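PDB 2GNP: transcriptional regulator from Streptococcus pneumoniae, which probably regulates transcription in response to a small effector, sensed through a putative sugar-binding domain with a Rossmann-like core. Local coordinates for residues A48-N53 against V246-T251; H85-A90 against E142-S147; T232-I237 against L260-D265. All coordinates share one frame; numbering follows the deposited sequence.

Contact 1 (A48-N53 against V246-T251); sequences AGVLRN and VNHLIT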
loop_
_atom_site.group_PDB
_atom_site.type_symbol
_atom_site.label_atom_id
_atom_site.label_comp_id
_atom_site.label_asym_id
_atom_site.label_seq_id
_atom_site.Cartn_x
_atom_site.Cartn_y
_atom_site.Cartn_z
ATOM N N ALA A 48 -12.878 5.219 -0.934
ATOM C CA ALA A 48 -13.221 6.134 0.144
ATOM C C ALA A 48 -14.386 5.618 0.965
ATOM O O ALA A 48 -14.317 5.602 2.199
ATOM C CB ALA A 48 -13.550 7.567 -0.408
ATOM N N GLY A 49 -15.444 5.155 0.289
ATOM C CA GLY A 49 -16.577 4.592 0.990
ATOM C C GLY A 49 -16.208 3.375 1.833
ATOM O O GLY A 49 -16.607 3.254 3.006
ATOM N N VAL A 50 -15.452 2.472 1.204
ATOM C CA VAL A 50 -14.995 1.270 1.888
ATOM C C VAL A 50 -14.214 1.652 3.155
ATOM O O VAL A 50 -14.503 1.166 4.260
ATOM C CB VAL A 50 -14.143 0.381 0.990
ATOM C CG1 VAL A 50 -13.396 -0.575 1.869
ATOM C CG2 VAL A 50 -15.028 -0.374 -0.051
ATOM N N LEU A 51 -13.266 2.583 3.041
ATOM C CA LEU A 51 -12.450 2.908 4.231
ATOM C C LEU A 51 -13.287 3.597 5.353
ATOM O O LEU A 51 -13.157 3.299 6.548
ATOM C CB LEU A 51 -11.269 3.797 3.820
ATOM C CG LEU A 51 -10.335 4.192 4.954
ATOM C CD1 LEU A 51 -9.704 2.945 5.585
ATOM C CD2 LEU A 51 -9.208 5.070 4.373
ATOM N N ARG A 52 -14.163 4.528 4.957
ATOM C CA ARG A 52 -14.959 5.230 5.941
ATOM C C ARG A 52 -15.767 4.223 6.797
ATOM O O ARG A 52 -15.910 4.351 8.017
ATOM C CB ARG A 52 -15.863 6.287 5.261
ATOM C CG ARG A 52 -16.797 7.001 6.248
ATOM C CD ARG A 52 -17.595 8.120 5.599
ATOM N NE ARG A 52 -18.255 8.984 6.606
ATOM C CZ ARG A 52 -19.418 8.733 7.218
ATOM N NH1 ARG A 52 -20.056 7.568 7.042
ATOM N NH2 ARG A 52 -19.908 9.622 8.077
ATOM N N ASN A 53 -16.311 3.193 6.129
ATOM C CA ASN A 53 -17.056 2.144 6.832
ATOM C C ASN A 53 -16.251 1.260 7.788
ATOM O O ASN A 53 -16.789 0.677 8.752
ATOM C CB ASN A 53 -17.793 1.299 5.793
ATOM C CG ASN A 53 -19.086 1.959 5.345
ATOM O OD1 ASN A 53 -19.644 2.796 6.080
ATOM N ND2 ASN A 53 -19.580 1.594 4.153
ATOM N N VAL A 246 -1.682 -8.362 1.760
ATOM C CA VAL A 246 -2.848 -7.666 2.276
ATOM C C VAL A 246 -4.067 -8.573 2.123
ATOM O O VAL A 246 -4.038 -9.602 1.439
ATOM C CB VAL A 246 -3.114 -6.329 1.486
ATOM C CG1 VAL A 246 -1.854 -5.400 1.535
ATOM C CG2 VAL A 246 -3.451 -6.704 0.079
ATOM N N ASN A 247 -5.128 -8.219 2.811
ATOM C CA ASN A 247 -6.369 -9.030 2.810
ATOM C C ASN A 247 -7.559 -8.355 2.186
ATOM O O ASN A 247 -8.638 -8.917 2.221
ATOM C CB ASN A 247 -6.698 -9.623 4.194
ATOM C CG ASN A 247 -6.869 -8.590 5.248
ATOM O OD1 ASN A 247 -7.324 -7.478 4.973
ATOM N ND2 ASN A 247 -6.394 -8.906 6.476
ATOM N N HIS A 248 -7.376 -7.139 1.658
ATOM C CA HIS A 248 -8.461 -6.420 0.974
ATOM C C HIS A 248 -7.896 -5.619 -0.167
ATOM O O HIS A 248 -6.994 -4.776 0.030
ATOM C CB HIS A 248 -9.136 -5.493 1.968
ATOM C CG HIS A 248 -10.454 -4.911 1.493
ATOM N ND1 HIS A 248 -11.408 -4.450 2.383
ATOM C CD2 HIS A 248 -10.959 -4.704 0.250
ATOM C CE1 HIS A 248 -12.452 -3.986 1.706
ATOM N NE2 HIS A 248 -12.215 -4.137 0.411
ATOM N N LEU A 249 -8.398 -5.896 -1.364
ATOM C CA LEU A 249 -7.871 -5.248 -2.545
ATOM C C LEU A 249 -9.013 -4.529 -3.263
ATOM O O LEU A 249 -10.106 -5.017 -3.298
ATOM C CB LEU A 249 -7.217 -6.299 -3.488
ATOM C CG LEU A 249 -6.707 -5.774 -4.863
ATOM C CD1 LEU A 249 -5.574 -4.750 -4.761
ATOM C CD2 LEU A 249 -6.331 -6.911 -5.864
ATOM N N ILE A 250 -8.740 -3.297 -3.700
ATOM C CA ILE A 250 -9.601 -2.569 -4.628
ATOM C C ILE A 250 -8.784 -2.335 -5.918
ATOM O O ILE A 250 -7.701 -1.728 -5.913
ATOM C CB ILE A 250 -10.025 -1.274 -4.038
ATOM C CG1 ILE A 250 -10.768 -1.563 -2.723
ATOM C CG2 ILE A 250 -10.990 -0.588 -5.033
ATOM C CD1 ILE A 250 -11.451 -0.328 -2.071
ATOM N N THR A 251 -9.317 -2.832 -7.035
ATOM C CA THR A 251 -8.646 -2.661 -8.333
ATOM C C THR A 251 -9.744 -2.610 -9.396
ATOM O O THR A 251 -10.926 -2.570 -9.063
ATOM C CB THR A 251 -7.679 -3.815 -8.628
ATOM O OG1 THR A 251 -6.821 -3.533 -9.736
ATOM C CG2 THR A 251 -8.464 -5.113 -8.887
#
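V50, on helix 36-54, divides its two methyls between two residues of strand 248-252, and the contact consists of little else. CG1 lies 3.5 Å from CE1 of H248, coming at the imidazole obliquely. The second branch, CG2, turns to I250 and stops 4.1 Å from CD1; these two side chains reach toward each other tip to tip, and V50 CB is just as near that methyl. The fork follows from chi1 of V50 (163°), which sets CG1 anti to the backbone N and leaves CG2 beside it. H248 and I250 are two apart on the strand, so both project from one face of the sheet and offer the helix a ring and an aliphatic tip.

One shell out, H248 NE2 hydrogen-bonds OE1 of E26, which V50 itself touches, on the neighbouring strand 24-28; this helps to hold the ring's rotation while CE1 meets the valine. I250 also packs on E26 and I28 of that strand and on L225 of strand 223-227. This is helix-on-sheet packing in an alpha/beta fold. Across the two segments the chemistry is purely van der Waals: the imidazole presents carbon to the helix and spends its NE2 within the sheet.

Contact 2 (H85-A90 against E142-S147); sequences HFYPLA and ENLKNS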
loop_
_atom_site.group_PDB
_atom_site.type_symbol
_atom_site.label_atom_id
_atom_site.label_comp_id
_atom_site.label_asym_id
_atom_site.label_seq_id
_atom_site.Cartn_x
_atom_site.Cartn_y
_atom_site.Cartn_z
ATOM N N HIS A 85 -6.292 6.734 16.039
ATOM C CA HIS A 85 -4.889 7.168 15.988
ATOM C C HIS A 85 -4.347 6.777 14.614
ATOM O O HIS A 85 -4.592 5.635 14.182
ATOM C CB HIS A 85 -4.048 6.445 17.051
ATOM C CG HIS A 85 -4.544 6.672 18.448
ATOM N ND1 HIS A 85 -3.892 7.492 19.340
ATOM C CD2 HIS A 85 -5.648 6.207 19.089
ATOM C CE1 HIS A 85 -4.563 7.521 20.481
ATOM N NE2 HIS A 85 -5.641 6.759 20.350
ATOM N N PHE A 86 -3.625 7.687 13.945
ATOM C CA PHE A 86 -3.055 7.427 12.602
ATOM C C PHE A 86 -1.529 7.378 12.737
ATOM O O PHE A 86 -0.954 8.213 13.426
ATOM C CB PHE A 86 -3.426 8.617 11.672
ATOM C CG PHE A 86 -4.904 8.610 11.299
ATOM C CD1 PHE A 86 -5.806 9.504 11.905
ATOM C CD2 PHE A 86 -5.401 7.629 10.445
ATOM C CE1 PHE A 86 -7.165 9.388 11.628
ATOM C CE2 PHE A 86 -6.747 7.575 10.074
ATOM C CZ PHE A 86 -7.630 8.457 10.676
ATOM N N TYR A 87 -0.917 6.439 12.009
ATOM C CA TYR A 87 0.539 6.144 12.082
ATOM C C TYR A 87 1.035 6.014 10.634
ATOM O O TYR A 87 0.267 5.682 9.731
ATOM C CB TYR A 87 0.804 4.811 12.787
ATOM C CG TYR A 87 0.265 4.786 14.191
ATOM C CD1 TYR A 87 -1.030 4.338 14.400
ATOM C CD2 TYR A 87 1.036 5.215 15.277
ATOM C CE1 TYR A 87 -1.591 4.323 15.709
ATOM C CE2 TYR A 87 0.501 5.191 16.586
ATOM C CZ TYR A 87 -0.828 4.752 16.751
ATOM O OH TYR A 87 -1.368 4.745 18.028
ATOM N N PRO A 88 2.346 6.284 10.415
ATOM C CA PRO A 88 2.986 5.995 9.122
ATOM C C PRO A 88 3.452 4.553 9.110
ATOM O O PRO A 88 4.011 4.067 10.121
ATOM C CB PRO A 88 4.216 6.955 9.110
ATOM C CG PRO A 88 4.631 7.090 10.638
ATOM C CD PRO A 88 3.209 6.956 11.383
ATOM N N LEU A 89 3.226 3.878 7.987
ATOM C CA LEU A 89 3.748 2.520 7.770
ATOM C C LEU A 89 5.182 2.595 7.192
ATOM O O LEU A 89 5.980 1.643 7.342
ATOM C CB LEU A 89 2.886 1.724 6.821
ATOM C CG LEU A 89 1.464 1.452 7.391
ATOM C CD1 LEU A 89 0.663 0.946 6.187
ATOM C CD2 LEU A 89 1.530 0.431 8.564
ATOM N N ALA A 90 5.467 3.676 6.515
ATOM C CA ALA A 90 6.703 3.857 5.782
ATOM C C ALA A 90 6.686 5.291 5.239
ATOM O O ALA A 90 5.607 5.809 4.871
ATOM C CB ALA A 90 6.775 2.843 4.621
ATOM N N GLU A 142 10.314 3.660 19.863
ATOM C CA GLU A 142 9.645 2.471 20.383
ATOM C C GLU A 142 8.118 2.489 20.228
ATOM O O GLU A 142 7.514 1.448 19.941
ATOM C CB GLU A 142 9.993 2.278 21.868
ATOM C CG GLU A 142 9.346 1.103 22.417
ATOM C CD GLU A 142 10.048 0.678 23.697
ATOM O OE1 GLU A 142 9.737 1.279 24.764
ATOM O OE2 GLU A 142 10.908 -0.231 23.600
ATOM N N ASN A 143 7.497 3.629 20.532
ATOM C CA ASN A 143 6.029 3.753 20.430
ATOM C C ASN A 143 5.584 3.328 19.004
ATOM O O ASN A 143 4.614 2.570 18.830
ATOM C CB ASN A 143 5.545 5.202 20.714
ATOM C CG ASN A 143 5.735 5.668 22.169
ATOM O OD1 ASN A 143 6.009 6.876 22.440
ATOM N ND2 ASN A 143 5.540 4.743 23.122
ATOM N N LEU A 144 6.294 3.836 18.009
ATOM C CA LEU A 144 5.878 3.634 16.600
ATOM C C LEU A 144 6.144 2.151 16.255
ATOM O O LEU A 144 5.283 1.442 15.753
ATOM C CB LEU A 144 6.642 4.594 15.689
ATOM C CG LEU A 144 5.988 4.834 14.324
ATOM C CD1 LEU A 144 6.941 5.103 13.251
ATOM C CD2 LEU A 144 4.741 4.023 13.923
ATOM N N LYS A 145 7.343 1.657 16.622
ATOM C CA LYS A 145 7.664 0.231 16.412
ATOM C C LYS A 145 6.640 -0.709 16.976
ATOM O O LYS A 145 6.264 -1.669 16.323
ATOM C CB LYS A 145 9.028 -0.074 17.075
ATOM C CG LYS A 145 9.476 -1.572 16.968
ATOM C CD LYS A 145 10.970 -1.753 17.342
ATOM C CE LYS A 145 11.405 -3.216 17.144
ATOM N NZ LYS A 145 12.913 -3.306 17.167
ATOM N N ASN A 146 6.190 -0.431 18.208
ATOM C CA ASN A 146 5.190 -1.250 18.898
ATOM C C ASN A 146 3.833 -1.135 18.220
ATOM O O ASN A 146 3.137 -2.109 18.071
ATOM C CB ASN A 146 5.084 -0.870 20.365
ATOM C CG ASN A 146 6.300 -1.370 21.176
ATOM O OD1 ASN A 146 7.012 -2.269 20.722
ATOM N ND2 ASN A 146 6.484 -0.832 22.382
ATOM N N SER A 147 3.497 0.077 17.816
ATOM C CA SER A 147 2.251 0.314 17.142
ATOM C C SER A 147 2.143 -0.445 15.813
ATOM O O SER A 147 1.075 -0.935 15.457
ATOM C CB SER A 147 1.969 1.833 17.004
ATOM O OG SER A 147 1.675 2.455 18.279
#
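Y87 and P88 at the end of strand 85-88 meet one side of helix 142-147, a helix laid across a strand of the Rossmann-like mixed sheet. The two axes run nearly perpendicular, at 98°, and come within 9.4 Å of each other.

The tight part is built from four buried residues. S147 sets its CB over one face of the Y87 ring, a CH-pi contact 4.0 Å from the centroid and displaced toward the rim. L144 works on the same ring from another direction: its CD2 sits 4.1 Å from Y87 CD2, with the two side chains sliding past each other in opposite senses. The other branch of the leucine, CD1, crosses to the proline and lies 4.0 Å from P88 CG. With CG anti to the backbone N (chi1 -160°) the branch point of L144 is set toward the strand, and both methyls end there. Y87 also touches T118 and L151, while P88 packs on V102 and I106 of helix 102-113, and its carbonyl O accepts a hydrogen bond from W148 NE1.

The loose side is the outer surface of the helix. E142, N143 and N146 are exposed there and leave the packing to L144 and S147; K145 is partly exposed.

Although S147 OG is 3.4 Å from Y87 CE2, its polar partners lie elsewhere: K60 NZ on strand 60-63, and the carbonyl one turn back. That second bond, S147 OG to N143 O, is 3.0 Å long, and the hydroxyl and S147 N approach the same carbonyl oxygen from opposite faces of its plane.

Contact 3 (T232-I237 against L260-D265); sequences TKVSSI and LEEDGD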
loop_
_atom_site.group_PDB
_atom_site.type_symbol
_atom_site.label_atom_id
_atom_site.label_comp_id
_atom_site.label_asym_id
_atom_site.label_seq_id
_atom_site.Cartn_x
_atom_site.Cartn_y
_atom_site.Cartn_z
ATOM N N THR A 232 0.802 -1.646 -15.614
ATOM C CA THR A 232 2.227 -1.815 -15.142
ATOM C C THR A 232 2.244 -2.424 -13.723
ATOM O O THR A 232 3.307 -2.810 -13.209
ATOM C CB THR A 232 2.996 -0.502 -15.075
ATOM O OG1 THR A 232 2.321 0.370 -14.180
ATOM C CG2 THR A 232 3.118 0.194 -16.482
ATOM N N LYS A 233 1.072 -2.483 -13.119
ATOM C CA LYS A 233 0.965 -3.059 -11.771
ATOM C C LYS A 233 0.497 -4.499 -11.674
ATOM O O LYS A 233 0.336 -5.004 -10.555
ATOM C CB LYS A 233 0.104 -2.149 -10.917
ATOM C CG LYS A 233 0.907 -0.930 -10.555
ATOM C CD LYS A 233 0.144 -0.028 -9.672
ATOM C CE LYS A 233 0.998 1.242 -9.482
ATOM N NZ LYS A 233 0.353 1.926 -8.367
ATOM N N VAL A 234 0.306 -5.182 -12.812
ATOM C CA VAL A 234 -0.281 -6.538 -12.798
ATOM C C VAL A 234 0.662 -7.516 -12.073
ATOM O O VAL A 234 0.206 -8.273 -11.198
ATOM C CB VAL A 234 -0.529 -7.035 -14.224
ATOM C CG1 VAL A 234 -0.850 -8.555 -14.262
ATOM C CG2 VAL A 234 -1.625 -6.180 -14.848
ATOM N N SER A 235 1.961 -7.485 -12.403
ATOM C CA SER A 235 2.905 -8.425 -11.754
ATOM C C SER A 235 2.988 -8.165 -10.236
ATOM O O SER A 235 2.965 -9.107 -9.439
ATOM C CB SER A 235 4.293 -8.332 -12.372
ATOM O OG SER A 235 4.248 -8.732 -13.777
ATOM N N SER A 236 2.989 -6.882 -9.866
ATOM C CA SER A 236 3.085 -6.497 -8.445
ATOM C C SER A 236 1.853 -6.964 -7.658
ATOM O O SER A 236 1.952 -7.531 -6.538
ATOM C CB SER A 236 3.266 -4.986 -8.259
ATOM O OG SER A 236 4.315 -4.519 -9.083
ATOM N N ILE A 237 0.677 -6.750 -8.233
ATOM C CA ILE A 237 -0.547 -7.168 -7.572
ATOM C C ILE A 237 -0.593 -8.694 -7.449
ATOM O O ILE A 237 -0.941 -9.241 -6.394
ATOM C CB ILE A 237 -1.794 -6.585 -8.320
ATOM C CG1 ILE A 237 -1.816 -5.019 -8.195
ATOM C CG2 ILE A 237 -3.057 -7.177 -7.764
ATOM C CD1 ILE A 237 -2.812 -4.389 -9.131
ATOM N N LEU A 260 -4.976 -12.519 -13.654
ATOM C CA LEU A 260 -5.400 -13.903 -13.868
ATOM C C LEU A 260 -4.673 -14.558 -15.051
ATOM O O LEU A 260 -4.159 -15.698 -14.943
ATOM C CB LEU A 260 -6.912 -13.959 -14.024
ATOM C CG LEU A 260 -7.707 -13.733 -12.722
ATOM C CD1 LEU A 260 -9.180 -13.550 -13.065
ATOM C CD2 LEU A 260 -7.511 -14.841 -11.687
ATOM N N GLU A 261 -4.582 -13.802 -16.137
ATOM C CA GLU A 261 -3.869 -14.215 -17.321
ATOM C C GLU A 261 -2.390 -14.497 -17.021
ATOM O O GLU A 261 -1.876 -15.567 -17.387
ATOM C CB GLU A 261 -3.960 -13.160 -18.404
ATOM C CG GLU A 261 -3.344 -13.693 -19.722
ATOM C CD GLU A 261 -3.359 -12.668 -20.842
ATOM O OE1 GLU A 261 -2.265 -12.170 -21.216
ATOM O OE2 GLU A 261 -4.466 -12.359 -21.338
ATOM N N GLU A 262 -1.721 -13.552 -16.375
ATOM C CA GLU A 262 -0.335 -13.777 -15.969
ATOM C C GLU A 262 -0.152 -14.983 -15.040
ATOM O O GLU A 262 0.822 -15.776 -15.183
ATOM C CB GLU A 262 0.245 -12.518 -15.337
ATOM C CG GLU A 262 1.721 -12.620 -15.121
ATOM C CD GLU A 262 2.354 -11.279 -14.970
ATOM O OE1 GLU A 262 2.208 -10.435 -15.881
ATOM O OE2 GLU A 262 3.001 -11.067 -13.929
ATOM N N ASP A 263 -1.059 -15.137 -14.079
ATOM C CA ASP A 263 -0.970 -16.269 -13.158
ATOM C C ASP A 263 -1.109 -17.586 -13.951
ATOM O O ASP A 263 -0.426 -18.561 -13.656
ATOM C CB ASP A 263 -2.055 -16.189 -12.094
ATOM C CG ASP A 263 -1.759 -17.029 -10.847
ATOM O OD1 ASP A 263 -2.682 -17.107 -10.010
ATOM O OD2 ASP A 263 -0.645 -17.609 -10.703
ATOM N N GLY A 264 -1.961 -17.567 -14.970
ATOM C CA GLY A 264 -2.208 -18.750 -15.790
ATOM C C GLY A 264 -1.010 -19.169 -16.616
ATOM O O GLY A 264 -0.992 -20.283 -17.139
ATOM N N ASP A 265 -0.003 -18.298 -16.716
ATOM C CA ASP A 265 1.200 -18.567 -17.498
ATOM C C ASP A 265 2.155 -19.388 -16.658
ATOM O O ASP A 265 3.212 -19.794 -17.128
ATOM C CB ASP A 265 1.881 -17.258 -17.929
ATOM C CG ASP A 265 1.144 -16.532 -19.055
ATOM O OD1 ASP A 265 0.270 -17.137 -19.724
ATOM O OD2 ASP A 265 1.452 -15.335 -19.273
#
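One hydrogen bond and a loose methyl-to-oxygen touch join S235 and V234, at the start of helix 234-242, to E262 near the end of helix 253-264. In the polar part, S235 OG donates to E262 OE2 over 2.7 Å. It meets the syn lone pair, the one on the side of the other carboxylate oxygen, and OE1 is accordingly not far off, 3.4 Å from S235 OG. The glutamate can span the gap because its chain leaves the backbone with CG anti to N (chi1 -170°) and stays extended beyond CG, bringing the carboxylate across to the serine. Both residues are partly exposed, so the bond lies near the surface.

The van der Waals part is slighter. V234 CG1 passes obliquely, 3.9 Å from E262 OE1, and the valine is buried, packing also on K258 and V259, about one turn before E262 in helix 253-264. On the glutamate's side, E262 rests on L238 as well.

Strand 248-252 links the two helices in the chain; they pack side by side, and I237 of the first also touches L249 and T251 of the strand. D263 forms a salt bridge with R242, and L260 packs against helix 5-20.

Overall arrangement
Contacts 1 and 2 are buried, each setting a helix against the same mixed sheet through van der Waals and CH-pi contacts, while H248 NE2 and S147 OG find polar partners elsewhere. Contact 3 is only partly buried, joins helix to helix, and is the one of the three with a hydrogen bond between its segments. It meets contact 1 through strand 248-252: H248 and I250 on one face serve contact 1, while L249 and T251 on the other meet I237, whose CG2 packs 3.8 Å from L249 CD2. Contact 2 stands apart, across the chain's centre from contact 3. Aromatic rings serve both sheet contacts, a carboxylate the helix pair.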